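Local coordinates for protein alkaline phosphatase (Thermus thermophilus, PDB 7KWD) that probably hydrolyses phosphate monoesters as a homodimeric alkaline phosphatase that binds zinc and magnesium, at residues 224-229 / 243-248; 231-236 / 275-280. All blocks are in the same frame, centred on the assembly; numbering follows the deposited sequence.

How the contacts relate
The four segments alternate along the chain: 224-229, 231-236, 243-248, then 275-280. The first three follow one another from the end of strand 222-225 through helix 234-239 to the start of helix 247-259, and contact 2 ties this stretch to the later helix 273-280. The contact centres lie about 13 Å apart. They meet directly where Val244 CG1 of contact 1 packs 3.7 Å from Pro232 CD of contact 2, and Pro245 O lies 3.9 Å from Val231 CG1. Contact 1 is structural and away from the metals. Contact 2 reaches the active site: helix 273-280 supplies Asp275 and His279 to a zinc ion, and the nearest His276 side-chain atom is about 6 Å from the magnesium ion.

Contact 1: 224-229 / 243-248; sequences GVFADG and GVPSLK
Phe226 meets Pro245 because its CG is turned anti to its own carbonyl carbon, with chi1 at -56°, and a chi2 of -79° then presents one face of the ring to the proline. Pro245 CG sits over that face, 3.6 Å from the ring centroid and only 17° off the ring normal, which makes this a true CH-pi contact. The nearest ring atom is Phe226 CG, 3.5 Å from Pro245 CG, so the proline is shifted from the middle of the ring toward the root of the side chain. Next to it, Pro245 CD leans on Phe226 CB at 3.5 Å. Val244 adds a lighter touch: its CG1 comes within 3.8 Å of Phe226 O. No direct hydrogen bond joins the two segments. A water lies between two backbone carbonyls, 2.8 Å from Phe226 O and 3.0 Å from Gly243 O, and can donate to either, though it has fewer protons than acceptors around it. At the far end of the ring, Phe226 CZ folds back to 3.7 Å from Gly224 CA, where glycine has no beta carbon to stand in the way. Met250 of helix 247-259 touches both Phe226 and Pro245, and Ser246 takes the N-cap position of that same helix. The contact thus packs the loop leaving strand 222-225 against the entry to helix 247-259. Its chemistry implies a join held by ring-face and aliphatic packing, in which the two carbonyls come near one water rather than bonding to the other segment directly and no charged groups meet.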
loop_
_atom_site.group_PDB
_atom_site.type_symbol
_atom_site.label_atom_id
_atom_site.label_comp_id
_atom_site.label_asym_id
_atom_site.label_seq_id
_atom_site.Cartn_x
_atom_site.Cartn_y
_atom_site.Cartn_z
ATOM N N GLY A 224 -8.466 -16.224 -29.682
ATOM C CA GLY A 224 -8.504 -17.339 -28.753
ATOM C C GLY A 224 -9.350 -17.025 -27.539
ATOM O O GLY A 224 -9.107 -16.043 -26.833
ATOM N N VAL A 225 -10.376 -17.843 -27.312
ATOM C CA VAL A 225 -11.377 -17.647 -26.269
ATOM C C VAL A 225 -11.478 -18.983 -25.548
ATOM O O VAL A 225 -11.856 -19.987 -26.156
ATOM C CB VAL A 225 -12.727 -17.209 -26.855
ATOM C CG1 VAL A 225 -13.726 -16.934 -25.793
ATOM C CG2 VAL A 225 -12.600 -15.933 -27.685
ATOM N N PHE A 226 -11.125 -19.002 -24.259
ATOM C CA PHE A 226 -10.822 -20.243 -23.578
ATOM C C PHE A 226 -11.732 -20.613 -22.424
ATOM O O PHE A 226 -11.540 -21.681 -21.831
ATOM C CB PHE A 226 -9.371 -20.176 -23.082
ATOM C CG PHE A 226 -8.394 -19.902 -24.173
ATOM C CD1 PHE A 226 -7.988 -20.912 -25.034
ATOM C CD2 PHE A 226 -7.928 -18.623 -24.378
ATOM C CE1 PHE A 226 -7.091 -20.638 -26.074
ATOM C CE2 PHE A 226 -7.054 -18.328 -25.396
ATOM C CZ PHE A 226 -6.620 -19.332 -26.255
ATOM N N ALA A 227 -12.709 -19.772 -22.094
ATOM C CA ALA A 227 -13.678 -20.047 -21.045
ATOM C C ALA A 227 -14.966 -19.303 -21.370
ATOM O O ALA A 227 -14.981 -18.366 -22.186
ATOM C CB ALA A 227 -13.150 -19.634 -19.660
ATOM N N ASP A 228 -16.056 -19.716 -20.708
ATOM C CA ASP A 228 -17.329 -19.043 -20.942
ATOM C C ASP A 228 -17.237 -17.585 -20.525
ATOM O O ASP A 228 -17.653 -16.689 -21.274
ATOM C CB ASP A 228 -18.482 -19.701 -20.180
ATOM C CG ASP A 228 -19.828 -19.147 -20.624
ATOM O OD1 ASP A 228 -20.224 -19.439 -21.773
ATOM O OD2 ASP A 228 -20.448 -18.385 -19.857
ATOM N N GLY A 229 -16.720 -17.342 -19.298
ATOM C CA GLY A 229 -16.441 -16.018 -18.775
ATOM C C GLY A 229 -14.946 -15.782 -18.623
ATOM O O GLY A 229 -14.174 -16.082 -19.539
ATOM N N GLY A 243 -8.563 -27.451 -18.050
ATOM C CA GLY A 243 -7.944 -27.377 -19.356
ATOM C C GLY A 243 -8.033 -25.989 -19.959
ATOM O O GLY A 243 -8.677 -25.783 -21.002
ATOM N N VAL A 244 -7.404 -25.031 -19.299
ATOM C CA VAL A 244 -7.365 -23.643 -19.765
ATOM C C VAL A 244 -5.904 -23.233 -19.829
ATOM O O VAL A 244 -5.044 -23.789 -19.129
ATOM C CB VAL A 244 -8.181 -22.693 -18.838
ATOM C CG1 VAL A 244 -9.615 -23.110 -18.863
ATOM C CG2 VAL A 244 -7.651 -22.736 -17.405
ATOM N N PRO A 245 -5.585 -22.246 -20.676
ATOM C CA PRO A 245 -4.182 -21.819 -20.769
ATOM C C PRO A 245 -3.810 -20.954 -19.576
ATOM O O PRO A 245 -4.667 -20.358 -18.918
ATOM C CB PRO A 245 -4.117 -21.042 -22.083
ATOM C CG PRO A 245 -5.535 -20.588 -22.358
ATOM C CD PRO A 245 -6.476 -21.453 -21.554
ATOM N N SER A 246 -2.522 -20.971 -19.249
ATOM C CA SER A 246 -1.943 -19.987 -18.347
ATOM C C SER A 246 -1.750 -18.663 -19.087
ATOM O O SER A 246 -1.694 -18.613 -20.317
ATOM C CB SER A 246 -0.583 -20.467 -17.820
ATOM O OG SER A 246 0.329 -20.626 -18.905
ATOM N N LEU A 247 -1.608 -17.581 -18.332
ATOM C CA LEU A 247 -1.284 -16.321 -19.001
ATOM C C LEU A 247 -0.018 -16.479 -19.848
ATOM O O LEU A 247 0.039 -16.015 -21.000
ATOM C CB LEU A 247 -1.156 -15.210 -17.973
ATOM C CG LEU A 247 -1.025 -13.795 -18.573
ATOM C CD1 LEU A 247 -2.169 -13.472 -19.500
ATOM C CD2 LEU A 247 -0.952 -12.788 -17.417
ATOM N N LYS A 248 0.991 -17.175 -19.311
ATOM C CA LYS A 248 2.228 -17.383 -20.064
ATOM C C LYS A 248 1.960 -18.046 -21.404
ATOM O O LYS A 248 2.497 -17.617 -22.446
ATOM C CB LYS A 248 3.202 -18.247 -19.246
ATOM C CG LYS A 248 4.533 -18.542 -19.975
ATOM C CD LYS A 248 5.402 -19.453 -19.091
ATOM C CE LYS A 248 6.823 -19.638 -19.632
ATOM N NZ LYS A 248 7.556 -20.619 -18.769
HETATM O O HOH W 1 -9.606 -23.526 -22.701
#

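Contact 2: 231-236 / 275-280; sequences VPYEID and DHANHL. With ZN (zinc ion), chain F.
Tyr233 reaches across to helix 273-280 with its ring and hydroxyl. The packing comes first: Tyr233 CE1 lies 3.6 Å from Ala277 CB, Leu280 CD1, approaching from the opposite direction, comes to 3.8 Å from Tyr233 CZ, and His276 CB is 3.1 Å from Tyr233 OH. With CG anti to the carbonyl carbon (chi1 -66°), the ring extends to the helix and its OH end meets all three residues. Among polar atoms, Tyr233 OH is 3.2 Å from Ala277 N, which lies at the ring edge, but the angle is too poor for a hydrogen bond. An alanine in place of Tyr233 would probably open a gap beside His276 CB, Ala277 CB and Leu280 CD1, which would lose the ring and hydroxyl they pack on. The metal bonds are on the helix itself: zinc is held by Asp275 OD2 at 2.0 Å and His279 NE2 at 2.2 Å, with His433 as a further ligand. The backbone bond from His279 N to Asp275 O spans the turn between them. Thr320 and Gly431 hold Asp275 OD1 and His279 ND1 from the second shell. An aspartate and a histidine four residues apart on one helix, sharing a zinc ion, belong to the metal centre of the alkaline phosphatase active site.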
loop_
_atom_site.group_PDB
_atom_site.type_symbol
_atom_site.label_atom_id
_atom_site.label_comp_id
_atom_site.label_asym_id
_atom_site.label_seq_id
_atom_site.Cartn_x
_atom_site.Cartn_y
_atom_site.Cartn_z
ATOM N N VAL A 231 -11.065 -16.346 -17.676
ATOM C CA VAL A 231 -10.206 -17.534 -17.573
ATOM C C VAL A 231 -10.040 -17.885 -16.104
ATOM O O VAL A 231 -9.978 -16.975 -15.254
ATOM C CB VAL A 231 -8.838 -17.284 -18.235
ATOM C CG1 VAL A 231 -7.981 -18.531 -18.199
ATOM C CG2 VAL A 231 -9.056 -16.812 -19.656
ATOM N N PRO A 232 -10.014 -19.167 -15.741
ATOM C CA PRO A 232 -9.844 -19.527 -14.330
ATOM C C PRO A 232 -8.564 -18.962 -13.713
ATOM O O PRO A 232 -7.521 -18.835 -14.364
ATOM C CB PRO A 232 -9.813 -21.066 -14.358
ATOM C CG PRO A 232 -10.633 -21.438 -15.585
ATOM C CD PRO A 232 -10.374 -20.327 -16.588
ATOM N N TYR A 233 -8.657 -18.690 -12.410
ATOM C CA TYR A 233 -7.480 -18.366 -11.615
ATOM C C TYR A 233 -6.366 -19.388 -11.801
ATOM O O TYR A 233 -6.617 -20.597 -11.918
ATOM C CB TYR A 233 -7.854 -18.313 -10.148
ATOM C CG TYR A 233 -8.784 -17.223 -9.742
ATOM C CD1 TYR A 233 -8.327 -15.915 -9.624
ATOM C CD2 TYR A 233 -10.120 -17.503 -9.419
ATOM C CE1 TYR A 233 -9.193 -14.888 -9.198
ATOM C CE2 TYR A 233 -10.979 -16.502 -9.010
ATOM C CZ TYR A 233 -10.510 -15.191 -8.910
ATOM O OH TYR A 233 -11.330 -14.166 -8.510
ATOM N N GLU A 234 -5.129 -18.895 -11.779
ATOM C CA GLU A 234 -3.968 -19.783 -11.755
ATOM C C GLU A 234 -4.091 -20.891 -10.698
ATOM O O GLU A 234 -3.753 -22.047 -10.962
ATOM C CB GLU A 234 -2.695 -18.969 -11.517
ATOM C CG GLU A 234 -1.417 -19.797 -11.392
ATOM C CD GLU A 234 -1.014 -20.538 -12.661
ATOM O OE1 GLU A 234 -1.518 -20.254 -13.782
ATOM O OE2 GLU A 234 -0.186 -21.460 -12.524
ATOM N N ILE A 235 -4.563 -20.565 -9.495
ATOM C CA ILE A 235 -4.603 -21.609 -8.470
ATOM C C ILE A 235 -5.496 -22.760 -8.921
ATOM O O ILE A 235 -5.217 -23.929 -8.640
ATOM C CB ILE A 235 -5.050 -21.022 -7.115
ATOM C CG1 ILE A 235 -4.778 -22.039 -6.003
ATOM C CG2 ILE A 235 -6.516 -20.594 -7.124
ATOM C CD1 ILE A 235 -5.029 -21.528 -4.603
ATOM N N ASP A 236 -6.558 -22.455 -9.650
ATOM C CA ASP A 236 -7.487 -23.487 -10.097
ATOM C C ASP A 236 -6.920 -24.227 -11.303
ATOM O O ASP A 236 -6.967 -25.459 -11.354
ATOM C CB ASP A 236 -8.847 -22.845 -10.388
ATOM C CG ASP A 236 -9.481 -22.209 -9.139
ATOM O OD1 ASP A 236 -9.318 -22.762 -8.038
ATOM O OD2 ASP A 236 -10.153 -21.153 -9.249
ATOM N N ASP A 275 -7.091 -8.519 -9.387
ATOM C CA ASP A 275 -8.225 -7.730 -8.912
ATOM C C ASP A 275 -9.341 -8.626 -8.389
ATOM O O ASP A 275 -9.795 -8.469 -7.258
ATOM C CB ASP A 275 -8.719 -6.837 -10.059
ATOM C CG ASP A 275 -9.845 -5.937 -9.667
ATOM O OD1 ASP A 275 -9.634 -5.098 -8.748
ATOM O OD2 ASP A 275 -10.927 -6.046 -10.298
ATOM N N HIS A 276 -9.741 -9.620 -9.181
ATOM C CA HIS A 276 -10.879 -10.452 -8.814
ATOM C C HIS A 276 -10.613 -11.213 -7.527
ATOM O O HIS A 276 -11.476 -11.290 -6.650
ATOM C CB HIS A 276 -11.201 -11.432 -9.941
ATOM C CG HIS A 276 -11.583 -10.751 -11.212
ATOM N ND1 HIS A 276 -11.759 -11.425 -12.390
ATOM C CD2 HIS A 276 -11.793 -9.445 -11.494
ATOM C CE1 HIS A 276 -12.080 -10.575 -13.349
ATOM N NE2 HIS A 276 -12.108 -9.364 -12.832
ATOM N N ALA A 277 -9.425 -11.810 -7.407
ATOM C CA ALA A 277 -9.115 -12.526 -6.181
ATOM C C ALA A 277 -9.125 -11.580 -5.004
ATOM O O ALA A 277 -9.550 -11.949 -3.906
ATOM C CB ALA A 277 -7.759 -13.215 -6.291
ATOM N N ASN A 278 -8.630 -10.355 -5.204
ATOM C CA ASN A 278 -8.634 -9.405 -4.098
ATOM C C ASN A 278 -10.051 -9.038 -3.715
ATOM O O ASN A 278 -10.321 -8.780 -2.531
ATOM C CB ASN A 278 -7.832 -8.159 -4.450
ATOM C CG ASN A 278 -6.319 -8.422 -4.436
ATOM O OD1 ASN A 278 -5.838 -9.366 -3.822
ATOM N ND2 ASN A 278 -5.584 -7.578 -5.136
ATOM N N HIS A 279 -10.953 -8.967 -4.713
ATOM C CA HIS A 279 -12.378 -8.783 -4.446
ATOM C C HIS A 279 -12.926 -9.919 -3.580
ATOM O O HIS A 279 -13.655 -9.674 -2.610
ATOM C CB HIS A 279 -13.156 -8.716 -5.760
ATOM C CG HIS A 279 -13.139 -7.375 -6.418
ATOM N ND1 HIS A 279 -13.516 -6.224 -5.762
ATOM C CD2 HIS A 279 -12.787 -6.996 -7.672
ATOM C CE1 HIS A 279 -13.422 -5.200 -6.587
ATOM N NE2 HIS A 279 -13.001 -5.647 -7.755
ATOM N N LEU A 280 -12.583 -11.175 -3.916
ATOM C CA LEU A 280 -13.017 -12.293 -3.079
ATOM C C LEU A 280 -12.411 -12.263 -1.669
ATOM O O LEU A 280 -12.929 -12.934 -0.774
ATOM C CB LEU A 280 -12.639 -13.632 -3.708
ATOM C CG LEU A 280 -12.942 -13.811 -5.185
ATOM C CD1 LEU A 280 -12.540 -15.169 -5.644
ATOM C CD2 LEU A 280 -14.397 -13.584 -5.434
HETATM ZN ZN ZN F . -12.154 -4.665 -9.559
#